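Side-chain contacts in lipase (Photobacterium sp. M37, PDB 2ORY), which hydrolyses triacylglycerols to release fatty acids, as a cold-adapted class 3 lipase with an alpha/beta-hydrolase fold: residues 234-237 with 238-241; 308-311 with 312-316; 269-272 with 273-276; 95-98 with 99-102. All coordinates share one frame; numbering follows the deposited sequence.

Contact 1 (234-237 with 238-241)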
ATOM      1  N   SER A 234      -9.708   0.834  12.293  1.00 24.71           N
ATOM      2  CA  SER A 234     -11.157   0.639  12.202  1.00 22.97           C
ATOM      3  C   SER A 234     -11.929   1.857  11.686  1.00 24.36           C
ATOM      4  O   SER A 234     -13.023   1.714  11.126  1.00 26.89           O
ATOM      5  CB  SER A 234     -11.735   0.230  13.566  1.00 25.74           C
ATOM      6  OG  SER A 234     -11.564   1.258  14.540  1.00 27.70           O
ATOM      7  N   LEU A 235     -11.383   3.052  11.868  1.00 22.21           N
ATOM      8  CA  LEU A 235     -12.094   4.240  11.407  1.00 27.26           C
ATOM      9  C   LEU A 235     -11.587   4.779  10.075  1.00 27.55           C
ATOM     10  O   LEU A 235     -12.022   5.832   9.613  1.00 26.67           O
ATOM     11  CB  LEU A 235     -12.051   5.339  12.465  1.00 26.08           C
ATOM     12  CG  LEU A 235     -12.662   5.038  13.838  1.00 33.74           C
ATOM     13  CD1 LEU A 235     -12.529   6.301  14.697  1.00 34.12           C
ATOM     14  CD2 LEU A 235     -14.131   4.624  13.722  1.00 29.74           C
ATOM     15  N   ASP A 236     -10.660   4.052   9.464  1.00 28.30           N
ATOM     16  CA  ASP A 236     -10.136   4.451   8.164  1.00 28.24           C
ATOM     17  C   ASP A 236     -11.113   3.876   7.142  1.00 28.94           C
ATOM     18  O   ASP A 236     -11.324   2.663   7.098  1.00 31.52           O
ATOM     19  CB  ASP A 236      -8.734   3.865   7.959  1.00 24.21           C
ATOM     20  CG  ASP A 236      -8.159   4.164   6.578  1.00 23.83           C
ATOM     21  OD1 ASP A 236      -8.746   4.974   5.831  1.00 21.07           O
ATOM     22  OD2 ASP A 236      -7.105   3.586   6.239  1.00 25.03           O
ATOM     23  N   ILE A 237     -11.713   4.735   6.323  1.00 27.04           N
ATOM     24  CA  ILE A 237     -12.675   4.265   5.322  1.00 26.19           C
ATOM     25  C   ILE A 237     -12.075   3.477   4.148  1.00 21.67           C
ATOM     26  O   ILE A 237     -12.739   2.609   3.590  1.00 25.77           O
ATOM     27  CB  ILE A 237     -13.523   5.429   4.712  1.00 27.52           C
ATOM     28  CG1 ILE A 237     -12.607   6.416   4.001  1.00 31.89           C
ATOM     29  CG2 ILE A 237     -14.341   6.143   5.789  1.00 26.78           C
ATOM     30  CD1 ILE A 237     -13.331   7.558   3.352  1.00 26.44           C
ATOM     31  N   VAL A 238     -10.830   3.746   3.782  1.00 18.89           N
ATOM     32  CA  VAL A 238     -10.212   3.066   2.633  1.00 19.59           C
ATOM     33  C   VAL A 238     -10.334   1.547   2.575  1.00 21.41           C
ATOM     34  O   VAL A 238     -10.755   0.994   1.558  1.00 24.98           O
ATOM     35  CB  VAL A 238      -8.756   3.473   2.519  1.00 20.04           C
ATOM     36  CG1 VAL A 238      -8.046   2.666   1.425  1.00 20.35           C
ATOM     37  CG2 VAL A 238      -8.710   4.952   2.220  1.00 19.94           C
ATOM     38  N   PRO A 239      -9.960   0.846   3.658  1.00 22.84           N
ATOM     39  CA  PRO A 239     -10.069  -0.612   3.656  1.00 22.15           C
ATOM     40  C   PRO A 239     -11.510  -1.070   3.495  1.00 20.48           C
ATOM     41  O   PRO A 239     -11.746  -2.253   3.262  1.00 21.61           O
ATOM     42  CB  PRO A 239      -9.527  -1.002   5.026  1.00 15.10           C
ATOM     43  CG  PRO A 239      -8.521   0.028   5.277  1.00 17.28           C
ATOM     44  CD  PRO A 239      -9.234   1.291   4.857  1.00 17.78           C
ATOM     45  N   TYR A 240     -12.470  -0.154   3.644  1.00 18.98           N
ATOM     46  CA  TYR A 240     -13.889  -0.524   3.523  1.00 22.92           C
ATOM     47  C   TYR A 240     -14.405  -0.715   2.100  1.00 22.27           C
ATOM     48  O   TYR A 240     -15.579  -1.028   1.902  1.00 21.58           O
ATOM     49  CB  TYR A 240     -14.796   0.496   4.226  1.00 28.56           C
ATOM     50  CG  TYR A 240     -14.828   0.389   5.740  1.00 28.90           C
ATOM     51  CD1 TYR A 240     -13.744   0.817   6.511  1.00 31.59           C
ATOM     52  CD2 TYR A 240     -15.955  -0.107   6.404  1.00 34.55           C
ATOM     53  CE1 TYR A 240     -13.775   0.761   7.896  1.00 30.09           C
ATOM     54  CE2 TYR A 240     -15.999  -0.169   7.814  1.00 32.75           C
ATOM     55  CZ  TYR A 240     -14.903   0.269   8.545  1.00 35.77           C
ATOM     56  OH  TYR A 240     -14.912   0.227   9.924  1.00 39.00           O
ATOM     57  N   ALA A 241     -13.543  -0.491   1.114  1.00 21.32           N
ATOM     58  CA  ALA A 241     -13.900  -0.678  -0.291  1.00 22.21           C
ATOM     59  C   ALA A 241     -13.110  -1.899  -0.757  1.00 24.86           C
ATOM     60  O   ALA A 241     -11.963  -2.090  -0.325  1.00 24.94           O
ATOM     61  CB  ALA A 241     -13.494   0.541  -1.102  1.00 18.74           C
TER
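Tyr240 reaches back across the turn to Ser234, its phenol lying beside the main chain of 234-237 in the loop of this alpha/beta hydrolase that carries Asp236, probably the acid of a Ser-His-Asp triad. The ring presents its edge to that loop. Asp236 O sits near the ring plane, 3.1 Å from Tyr240 CD1, and farther along the same edge Tyr240 OH donates to Ser234 O at 2.7 Å, in the plane of that carbonyl. With CG of Tyr240 anti to its own carbonyl carbon (chi1 -76°), the ring extends back over the preceding residues, and the two ends of the residue are tied down: Tyr240 N also bonds to Ile237 O, closing the turn of the 3-10 segment 238-240.

Asp236 turns its carboxylate over the start of that segment. Its OD1 accepts from Val238 N at 3.2 Å, the donor standing well above the carboxylate plane, while Val238 CG2 packs against the same oxygen. The side chain crosses Pro239 at about a right angle, and OD2 rests 3.4 Å from Pro239 CD. OD2 has stronger partners outside the loop, accepting from both His312 ND1 and Tyr316 OH, so the carboxylate is gripped at both oxygens and its rotation is fixed. Ile237 points the other way, onto Ala308 and Tyr304 of helix 304-319 and onto Ile97 and Phe102. At the far end of the loop, Ser234 OG accepts a hydrogen bond from Gly295 N.

Contact 2 (308-311 with 312-316)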
ATOM      1  N   ALA A 308     -11.615  11.661   7.376  1.00 26.27           N
ATOM      2  CA  ALA A 308     -11.204  10.492   6.617  1.00 25.86           C
ATOM      3  C   ALA A 308      -9.720  10.546   6.261  1.00 25.98           C
ATOM      4  O   ALA A 308      -9.020   9.526   6.305  1.00 23.99           O
ATOM      5  CB  ALA A 308     -12.059  10.372   5.351  1.00 24.26           C
ATOM      6  N   ALA A 309      -9.240  11.733   5.904  1.00 22.91           N
ATOM      7  CA  ALA A 309      -7.829  11.888   5.565  1.00 23.43           C
ATOM      8  C   ALA A 309      -6.963  11.720   6.803  1.00 23.53           C
ATOM      9  O   ALA A 309      -5.831  11.227   6.732  1.00 27.82           O
ATOM     10  CB  ALA A 309      -7.565  13.272   4.933  1.00 20.52           C
ATOM     11  N   TYR A 310      -7.491  12.139   7.944  1.00 26.16           N
ATOM     12  CA  TYR A 310      -6.737  12.058   9.189  1.00 23.29           C
ATOM     13  C   TYR A 310      -6.579  10.607   9.592  1.00 23.75           C
ATOM     14  O   TYR A 310      -5.478  10.158   9.895  1.00 23.14           O
ATOM     15  CB  TYR A 310      -7.467  12.815  10.305  1.00 26.13           C
ATOM     16  CG  TYR A 310      -6.776  12.725  11.654  1.00 26.60           C
ATOM     17  CD1 TYR A 310      -5.760  13.609  11.992  1.00 22.96           C
ATOM     18  CD2 TYR A 310      -7.118  11.731  12.575  1.00 27.57           C
ATOM     19  CE1 TYR A 310      -5.092  13.514  13.211  1.00 26.87           C
ATOM     20  CE2 TYR A 310      -6.454  11.624  13.817  1.00 26.34           C
ATOM     21  CZ  TYR A 310      -5.441  12.524  14.119  1.00 31.23           C
ATOM     22  OH  TYR A 310      -4.769  12.453  15.326  1.00 33.12           O
ATOM     23  N   GLN A 311      -7.694   9.883   9.579  1.00 22.55           N
ATOM     24  CA  GLN A 311      -7.689   8.487   9.970  1.00 25.31           C
ATOM     25  C   GLN A 311      -6.817   7.631   9.057  1.00 25.69           C
ATOM     26  O   GLN A 311      -6.171   6.691   9.521  1.00 25.27           O
ATOM     27  CB  GLN A 311      -9.113   7.934   9.992  1.00 16.78           C
ATOM     28  CG  GLN A 311     -10.044   8.569  11.021  1.00 23.40           C
ATOM     29  CD  GLN A 311      -9.618   8.314  12.460  1.00 27.66           C
ATOM     30  OE1 GLN A 311      -8.976   7.306  12.762  1.00 29.49           O
ATOM     31  NE2 GLN A 311      -9.991   9.224  13.361  1.00 22.66           N
ATOM     32  N   HIS A 312      -6.789   7.973   7.769  1.00 22.97           N
ATOM     33  CA  HIS A 312      -6.019   7.217   6.780  1.00 22.90           C
ATOM     34  C   HIS A 312      -4.529   7.462   6.829  1.00 24.34           C
ATOM     35  O   HIS A 312      -3.730   6.533   6.667  1.00 21.83           O
ATOM     36  CB  HIS A 312      -6.525   7.549   5.382  1.00 22.40           C
ATOM     37  CG  HIS A 312      -5.941   6.694   4.297  1.00 27.89           C
ATOM     38  ND1 HIS A 312      -5.947   5.318   4.353  1.00 23.68           N
ATOM     39  CD2 HIS A 312      -5.430   7.019   3.086  1.00 21.95           C
ATOM     40  CE1 HIS A 312      -5.471   4.832   3.220  1.00 26.29           C
ATOM     41  NE2 HIS A 312      -5.153   5.844   2.434  1.00 29.05           N
ATOM     42  N   VAL A 313      -4.153   8.712   7.058  1.00 20.93           N
ATOM     43  CA  VAL A 313      -2.748   9.073   7.056  1.00 25.04           C
ATOM     44  C   VAL A 313      -2.154   9.252   8.430  1.00 27.95           C
ATOM     45  O   VAL A 313      -1.100   8.692   8.721  1.00 27.79           O
ATOM     46  CB  VAL A 313      -2.533  10.360   6.232  1.00 24.50           C
ATOM     47  CG1 VAL A 313      -1.058  10.744   6.183  1.00 31.47           C
ATOM     48  CG2 VAL A 313      -3.046  10.132   4.842  1.00 26.33           C
ATOM     49  N   VAL A 314      -2.826  10.015   9.287  1.00 28.06           N
ATOM     50  CA  VAL A 314      -2.292  10.227  10.622  1.00 31.28           C
ATOM     51  C   VAL A 314      -2.586   9.050  11.549  1.00 26.76           C
ATOM     52  O   VAL A 314      -1.786   8.714  12.419  1.00 27.21           O
ATOM     53  CB  VAL A 314      -2.864  11.525  11.247  1.00 32.93           C
ATOM     54  CG1 VAL A 314      -2.158  11.822  12.555  1.00 32.38           C
ATOM     55  CG2 VAL A 314      -2.673  12.675  10.305  1.00 32.10           C
ATOM     56  N   GLY A 315      -3.729   8.415  11.327  1.00 28.55           N
ATOM     57  CA  GLY A 315      -4.166   7.302  12.150  1.00 28.55           C
ATOM     58  C   GLY A 315      -3.168   6.206  12.462  1.00 35.14           C
ATOM     59  O   GLY A 315      -2.979   5.836  13.631  1.00 33.82           O
ATOM     60  N   TYR A 316      -2.525   5.680  11.426  1.00 30.37           N
ATOM     61  CA  TYR A 316      -1.573   4.595  11.608  1.00 30.42           C
ATOM     62  C   TYR A 316      -0.385   4.910  12.510  1.00 31.59           C
ATOM     63  O   TYR A 316      -0.158   4.202  13.493  1.00 31.07           O
ATOM     64  CB  TYR A 316      -1.130   4.060  10.236  1.00 24.72           C
ATOM     65  CG  TYR A 316      -2.313   3.458   9.491  1.00 24.34           C
ATOM     66  CD1 TYR A 316      -3.253   4.273   8.860  1.00 23.75           C
ATOM     67  CD2 TYR A 316      -2.581   2.092   9.556  1.00 20.57           C
ATOM     68  CE1 TYR A 316      -4.446   3.742   8.318  1.00 20.06           C
ATOM     69  CE2 TYR A 316      -3.769   1.550   9.019  1.00 25.84           C
ATOM     70  CZ  TYR A 316      -4.698   2.383   8.405  1.00 20.49           C
ATOM     71  OH  TYR A 316      -5.874   1.859   7.906  1.00 18.89           O
TER
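The Tyr310 ring carries Val314 on one face: Val314 CB lies 3.5 Å above the ring plane, offset toward the rim, and makes a CH-pi contact with the centroid 3.8 Å away. The valine straddles the CD1-CE1 side of the ring, its CG1 coming to 3.4 Å from Tyr310 CE1 while CG2 meets CD1. Swinging CG of Tyr310 opposite to its backbone N (chi1 177°) lays the ring along the next helical turn, where Val314 stands. The phenol ends on Glu318, since Tyr310 OH bonds Glu318 OE2. A second ring, Tyr316, is approached obliquely by Gln311 O, 3.6 Å from its CE1.

Behind the side chains, helix 304-319 widens into a pi-type turn. Tyr310 O takes Gly315 N at 2.9 Å, five residues on, as well as a weak bond from Val314 N. Gly315 CA comes up to Gln311 O in a CA-H...O contact of 3.4 Å. Before the widening, His312 N and Val313 N make ordinary helical bonds to Ala308 O and Ala309 O.

The imidazole of His312 leads away from this turn. Its NE2 bonds Ser174 OG, as expected of a probable Ser-His-Asp relay, while its ND1 and Tyr316 OH face the acid, Asp236. Gln311 is likewise held at both ends of its amide, by Asn233 through OE1 and by Gln307 and Asn296 through NE2. His312 and Tyr316, four residues apart, project from the same side of the helix toward one carboxylate, an arrangement consistent with a catalytic histidine whose acid partner is held by a second donor.

Contact 3 (269-272 with 273-276)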
ATOM      1  N   ALA A 269     -23.781  10.156  -2.751  1.00 21.99           N
ATOM      2  CA  ALA A 269     -24.077   9.711  -4.121  1.00 22.10           C
ATOM      3  C   ALA A 269     -22.930   8.833  -4.645  1.00 23.74           C
ATOM      4  O   ALA A 269     -23.169   7.817  -5.305  1.00 23.52           O
ATOM      5  CB  ALA A 269     -24.276  10.926  -5.050  1.00 18.67           C
ATOM      6  N   LEU A 270     -21.683   9.221  -4.360  1.00 23.53           N
ATOM      7  CA  LEU A 270     -20.534   8.420  -4.813  1.00 22.64           C
ATOM      8  C   LEU A 270     -20.543   7.048  -4.135  1.00 24.17           C
ATOM      9  O   LEU A 270     -20.312   6.035  -4.785  1.00 24.51           O
ATOM     10  CB  LEU A 270     -19.208   9.142  -4.525  1.00 19.70           C
ATOM     11  CG  LEU A 270     -18.759  10.162  -5.576  1.00 18.53           C
ATOM     12  CD1 LEU A 270     -17.637  11.038  -5.061  1.00 18.96           C
ATOM     13  CD2 LEU A 270     -18.310   9.405  -6.788  1.00 15.44           C
ATOM     14  N   ILE A 271     -20.826   7.020  -2.833  1.00 22.11           N
ATOM     15  CA  ILE A 271     -20.890   5.757  -2.106  1.00 24.90           C
ATOM     16  C   ILE A 271     -21.923   4.831  -2.752  1.00 22.78           C
ATOM     17  O   ILE A 271     -21.633   3.663  -3.016  1.00 24.85           O
ATOM     18  CB  ILE A 271     -21.290   5.968  -0.633  1.00 27.73           C
ATOM     19  CG1 ILE A 271     -20.227   6.781   0.091  1.00 24.22           C
ATOM     20  CG2 ILE A 271     -21.473   4.625   0.048  1.00 24.35           C
ATOM     21  CD1 ILE A 271     -18.951   6.040   0.245  1.00 39.50           C
ATOM     22  N   ARG A 272     -23.129   5.341  -2.989  1.00 22.32           N
ATOM     23  CA  ARG A 272     -24.178   4.530  -3.622  1.00 21.71           C
ATOM     24  C   ARG A 272     -23.748   4.070  -5.005  1.00 22.14           C
ATOM     25  O   ARG A 272     -24.019   2.939  -5.389  1.00 25.54           O
ATOM     26  CB  ARG A 272     -25.507   5.294  -3.736  1.00 25.37           C
ATOM     27  CG  ARG A 272     -26.190   5.559  -2.396  1.00 31.47           C
ATOM     28  CD  ARG A 272     -27.657   5.906  -2.587  1.00 33.22           C
ATOM     29  NE  ARG A 272     -27.858   7.040  -3.493  1.00 36.91           N
ATOM     30  CZ  ARG A 272     -27.617   8.309  -3.170  1.00 37.91           C
ATOM     31  NH1 ARG A 272     -27.164   8.613  -1.964  1.00 38.55           N
ATOM     32  NH2 ARG A 272     -27.848   9.278  -4.042  1.00 37.46           N
ATOM     33  N   ALA A 273     -23.091   4.938  -5.766  1.00 22.89           N
ATOM     34  CA  ALA A 273     -22.616   4.520  -7.082  1.00 23.97           C
ATOM     35  C   ALA A 273     -21.587   3.373  -6.943  1.00 22.14           C
ATOM     36  O   ALA A 273     -21.646   2.393  -7.687  1.00 29.80           O
ATOM     37  CB  ALA A 273     -22.011   5.701  -7.817  1.00 25.79           C
ATOM     38  N   MET A 274     -20.659   3.488  -5.991  1.00 24.42           N
ATOM     39  CA  MET A 274     -19.654   2.441  -5.748  1.00 25.11           C
ATOM     40  C   MET A 274     -20.336   1.103  -5.424  1.00 28.58           C
ATOM     41  O   MET A 274     -19.918   0.044  -5.916  1.00 25.26           O
ATOM     42  CB  MET A 274     -18.756   2.800  -4.554  1.00 25.23           C
ATOM     43  CG  MET A 274     -17.771   3.937  -4.780  1.00 24.49           C
ATOM     44  SD  MET A 274     -17.169   4.654  -3.226  1.00 34.08           S
ATOM     45  CE  MET A 274     -15.995   3.378  -2.701  1.00 24.63           C
ATOM     46  N   ILE A 275     -21.372   1.150  -4.582  1.00 25.26           N
ATOM     47  CA  ILE A 275     -22.084  -0.074  -4.200  1.00 25.60           C
ATOM     48  C   ILE A 275     -22.723  -0.648  -5.454  1.00 26.97           C
ATOM     49  O   ILE A 275     -22.544  -1.823  -5.775  1.00 29.14           O
ATOM     50  CB  ILE A 275     -23.153   0.221  -3.113  1.00 30.37           C
ATOM     51  CG1 ILE A 275     -22.464   0.609  -1.802  1.00 26.11           C
ATOM     52  CG2 ILE A 275     -24.070  -0.994  -2.898  1.00 31.49           C
ATOM     53  CD1 ILE A 275     -23.440   1.080  -0.718  1.00 23.95           C
ATOM     54  N   ALA A 276     -23.446   0.198  -6.179  1.00 28.33           N
ATOM     55  CA  ALA A 276     -24.079  -0.222  -7.423  1.00 30.52           C
ATOM     56  C   ALA A 276     -23.094  -0.838  -8.440  1.00 30.62           C
ATOM     57  O   ALA A 276     -23.371  -1.888  -9.027  1.00 29.48           O
ATOM     58  CB  ALA A 276     -24.784   0.967  -8.056  1.00 30.01           C
TER
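Met274 and Ile275 both pack back on Ile271, one through each branch of that isoleucine. Ile271 CD1 meets the thioether, 4.1 Å from Met274 SD, and Ile271 CG2 meets the end of Ile275, also 4.1 Å from its CD1. Both pairs meet at a slant, and at these distances the packing is comfortable. Because chi1 of Ile271 (-64°) puts CG2 opposite the backbone N and CG1 beside it, the two branches separate to serve different neighbours. Met274 CG lies 3.3 Å from Leu270 O.

On another side of the helix Arg272 doubles back along its own chain. The bend at chi3 (-56°) brings the guanidinium over the preceding turn, where Ala269 CA lies 3.5 Å above one face of the group, toward its rim. This is a flat approach over backbone, with the arginine on the exposed side.

Regular alpha-helical bonds set these positions. Met274 N reaches Leu270 O at 2.8 Å, and Ala276 N bonds Arg272 O at 2.9 Å. Farther out, helix 265-278 is placed by its apolar side: Leu270, Ile271 and Met274 all touch Phe102 of helix 97-102, Met274 also meets Trp242, and Leu247 takes both Met274 and Ile275. Ile271 in addition reaches Leu250.

The chemistry is therefore that of an amphipathic surface helix, dispersion contacts of branched and thioether side chains facing the protein, and alanines with one folded arginine facing out.

Contact 4 (95-98 with 99-102)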
ATOM      1  N   VAL A  95      -4.319  11.456   0.703  1.00 22.11           N
ATOM      2  CA  VAL A  95      -5.303  12.270   1.434  1.00 20.45           C
ATOM      3  C   VAL A  95      -6.613  12.507   0.716  1.00 22.54           C
ATOM      4  O   VAL A  95      -7.658  12.617   1.353  1.00 22.02           O
ATOM      5  CB  VAL A  95      -4.732  13.651   1.848  1.00 25.92           C
ATOM      6  CG1 VAL A  95      -3.403  13.468   2.584  1.00 23.91           C
ATOM      7  CG2 VAL A  95      -4.547  14.547   0.616  1.00 30.95           C
ATOM      8  N   SER A  96      -6.556  12.568  -0.607  1.00 22.11           N
ATOM      9  CA  SER A  96      -7.733  12.821  -1.425  1.00 23.49           C
ATOM     10  C   SER A  96      -8.526  11.561  -1.716  1.00 22.71           C
ATOM     11  O   SER A  96      -8.855  11.278  -2.868  1.00 25.06           O
ATOM     12  CB  SER A  96      -7.295  13.465  -2.738  1.00 30.42           C
ATOM     13  OG  SER A  96      -6.623  14.678  -2.477  1.00 33.56           O
ATOM     14  N   ILE A  97      -8.878  10.831  -0.666  1.00 19.14           N
ATOM     15  CA  ILE A  97      -9.610   9.582  -0.812  1.00 23.75           C
ATOM     16  C   ILE A  97     -10.814   9.589  -1.763  1.00 20.42           C
ATOM     17  O   ILE A  97     -10.958   8.682  -2.588  1.00 21.36           O
ATOM     18  CB  ILE A  97     -10.060   9.039   0.602  1.00 23.72           C
ATOM     19  CG1 ILE A  97      -8.831   8.778   1.472  1.00 18.82           C
ATOM     20  CG2 ILE A  97     -10.857   7.745   0.458  1.00 16.14           C
ATOM     21  CD1 ILE A  97      -9.154   8.630   2.941  1.00 22.80           C
ATOM     22  N   SER A  98     -11.675  10.597  -1.665  1.00 18.31           N
ATOM     23  CA  SER A  98     -12.877  10.637  -2.507  1.00 16.63           C
ATOM     24  C   SER A  98     -12.538  10.660  -3.998  1.00 19.95           C
ATOM     25  O   SER A  98     -13.271  10.115  -4.815  1.00 17.79           O
ATOM     26  CB  SER A  98     -13.745  11.855  -2.139  1.00 13.34           C
ATOM     27  OG  SER A  98     -14.992  11.819  -2.798  1.00 20.64           O
ATOM     28  N   ASP A  99     -11.415  11.277  -4.342  1.00 22.49           N
ATOM     29  CA  ASP A  99     -11.005  11.366  -5.738  1.00 20.78           C
ATOM     30  C   ASP A  99     -10.356  10.096  -6.283  1.00 22.74           C
ATOM     31  O   ASP A  99     -10.822   9.579  -7.292  1.00 21.39           O
ATOM     32  CB  ASP A  99     -10.065  12.556  -5.963  1.00 16.41           C
ATOM     33  CG  ASP A  99     -10.761  13.908  -5.737  1.00 23.49           C
ATOM     34  OD1 ASP A  99     -11.957  13.909  -5.376  1.00 22.41           O
ATOM     35  OD2 ASP A  99     -10.118  14.963  -5.912  1.00 18.65           O
ATOM     36  N   TRP A 100      -9.293   9.598  -5.643  1.00 25.84           N
ATOM     37  CA  TRP A 100      -8.631   8.398  -6.156  1.00 24.64           C
ATOM     38  C   TRP A 100      -9.308   7.073  -5.799  1.00 26.36           C
ATOM     39  O   TRP A 100      -9.100   6.076  -6.487  1.00 25.30           O
ATOM     40  CB  TRP A 100      -7.152   8.353  -5.742  1.00 23.68           C
ATOM     41  CG  TRP A 100      -6.903   8.207  -4.276  1.00 26.16           C
ATOM     42  CD1 TRP A 100      -6.674   9.214  -3.383  1.00 22.44           C
ATOM     43  CD2 TRP A 100      -6.911   6.982  -3.512  1.00 26.47           C
ATOM     44  NE1 TRP A 100      -6.545   8.699  -2.115  1.00 23.94           N
ATOM     45  CE2 TRP A 100      -6.686   7.337  -2.162  1.00 26.81           C
ATOM     46  CE3 TRP A 100      -7.088   5.629  -3.838  1.00 24.38           C
ATOM     47  CZ2 TRP A 100      -6.634   6.376  -1.128  1.00 25.38           C
ATOM     48  CZ3 TRP A 100      -7.031   4.678  -2.807  1.00 24.18           C
ATOM     49  CH2 TRP A 100      -6.807   5.062  -1.472  1.00 23.92           C
ATOM     50  N   LEU A 101     -10.122   7.055  -4.747  1.00 24.66           N
ATOM     51  CA  LEU A 101     -10.811   5.826  -4.353  1.00 23.34           C
ATOM     52  C   LEU A 101     -12.288   5.784  -4.811  1.00 23.48           C
ATOM     53  O   LEU A 101     -12.669   4.925  -5.601  1.00 23.92           O
ATOM     54  CB  LEU A 101     -10.723   5.640  -2.828  1.00 23.63           C
ATOM     55  CG  LEU A 101     -11.460   4.405  -2.291  1.00 30.81           C
ATOM     56  CD1 LEU A 101     -10.720   3.151  -2.751  1.00 28.55           C
ATOM     57  CD2 LEU A 101     -11.540   4.449  -0.767  1.00 23.89           C
ATOM     58  N   PHE A 102     -13.116   6.706  -4.331  1.00 18.87           N
ATOM     59  CA  PHE A 102     -14.527   6.715  -4.733  1.00 27.67           C
ATOM     60  C   PHE A 102     -14.767   6.841  -6.249  1.00 27.23           C
ATOM     61  O   PHE A 102     -15.712   6.271  -6.773  1.00 25.26           O
ATOM     62  CB  PHE A 102     -15.288   7.855  -4.047  1.00 26.10           C
ATOM     63  CG  PHE A 102     -15.466   7.684  -2.566  1.00 24.49           C
ATOM     64  CD1 PHE A 102     -14.821   6.670  -1.875  1.00 31.79           C
ATOM     65  CD2 PHE A 102     -16.292   8.556  -1.863  1.00 29.90           C
ATOM     66  CE1 PHE A 102     -14.993   6.522  -0.506  1.00 33.04           C
ATOM     67  CE2 PHE A 102     -16.474   8.421  -0.494  1.00 32.80           C
ATOM     68  CZ  PHE A 102     -15.819   7.396   0.188  1.00 35.10           C
TER
HETATM   69  O   HOH W   1     -14.701  13.064  -5.164  1.00 25.12           O
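Ile97 makes the apolar contacts of this short helix. Its CG2 lies 3.6 Å from Leu101 CD2, the two side chains running side by side, and its CG1 meets Trp100 CZ2 at the more relaxed distance of 4.2 Å. Trp100 takes the cramped rotamer between its backbone N and carbonyl carbon (chi1 66°), which turns the indole back under the first turn: Ile97 O and Leu101 CB lie over one face toward the rim, and Trp100 NE1 comes to 3.4 Å from Ile97 CA. That NE1 makes a weak hydrogen bond to Pro94 O.

Backbone bonds open the helix. Ser96 O accepts twice, from Asp99 N at 3.0 Å and from Trp100 N, while Ser96 itself is the centre of an inverse gamma turn. Ile97 O then takes Leu101 N at 2.8 Å and, weakly, Phe102 N, the mark of a wider pi-type turn.

The polar side chains are joined through a water, which donates to Ser98 OG at 2.7 Å and to Asp99 OD1. Ser98 OG also bonds Gln267 and lies obliquely by the Phe102 ring, 3.6 Å from CD2.

Trp100 touches both Ser174 and His312, and Ile97 also packs on His312, so the helix lines the probable catalytic site of a class 3 lipase, beside what is probably its nucleophile elbow.

Contact 2 and contact 4 are buried, contact 1 is partly so, and contact 3 lies farthest from the centre of the chain with its exposed alanines and arginine. Contacts 1 and 2 meet through hydrogen bonds as well as packing, the Asp236 carboxylate facing helix 304-319, whereas 95-102 meets its three neighbours by packing: Ile97 stands between 234-241 and 308-316, and the helix also packs against 269-276. Contact 3 is regular alpha-helix, while contacts 2 and 4 both include wider pi-type turns and contact 1 is a loop with a 3-10 turn. Contacts 2 and 3, on successive helices, do not touch, their nearest atoms about 10 Å apart.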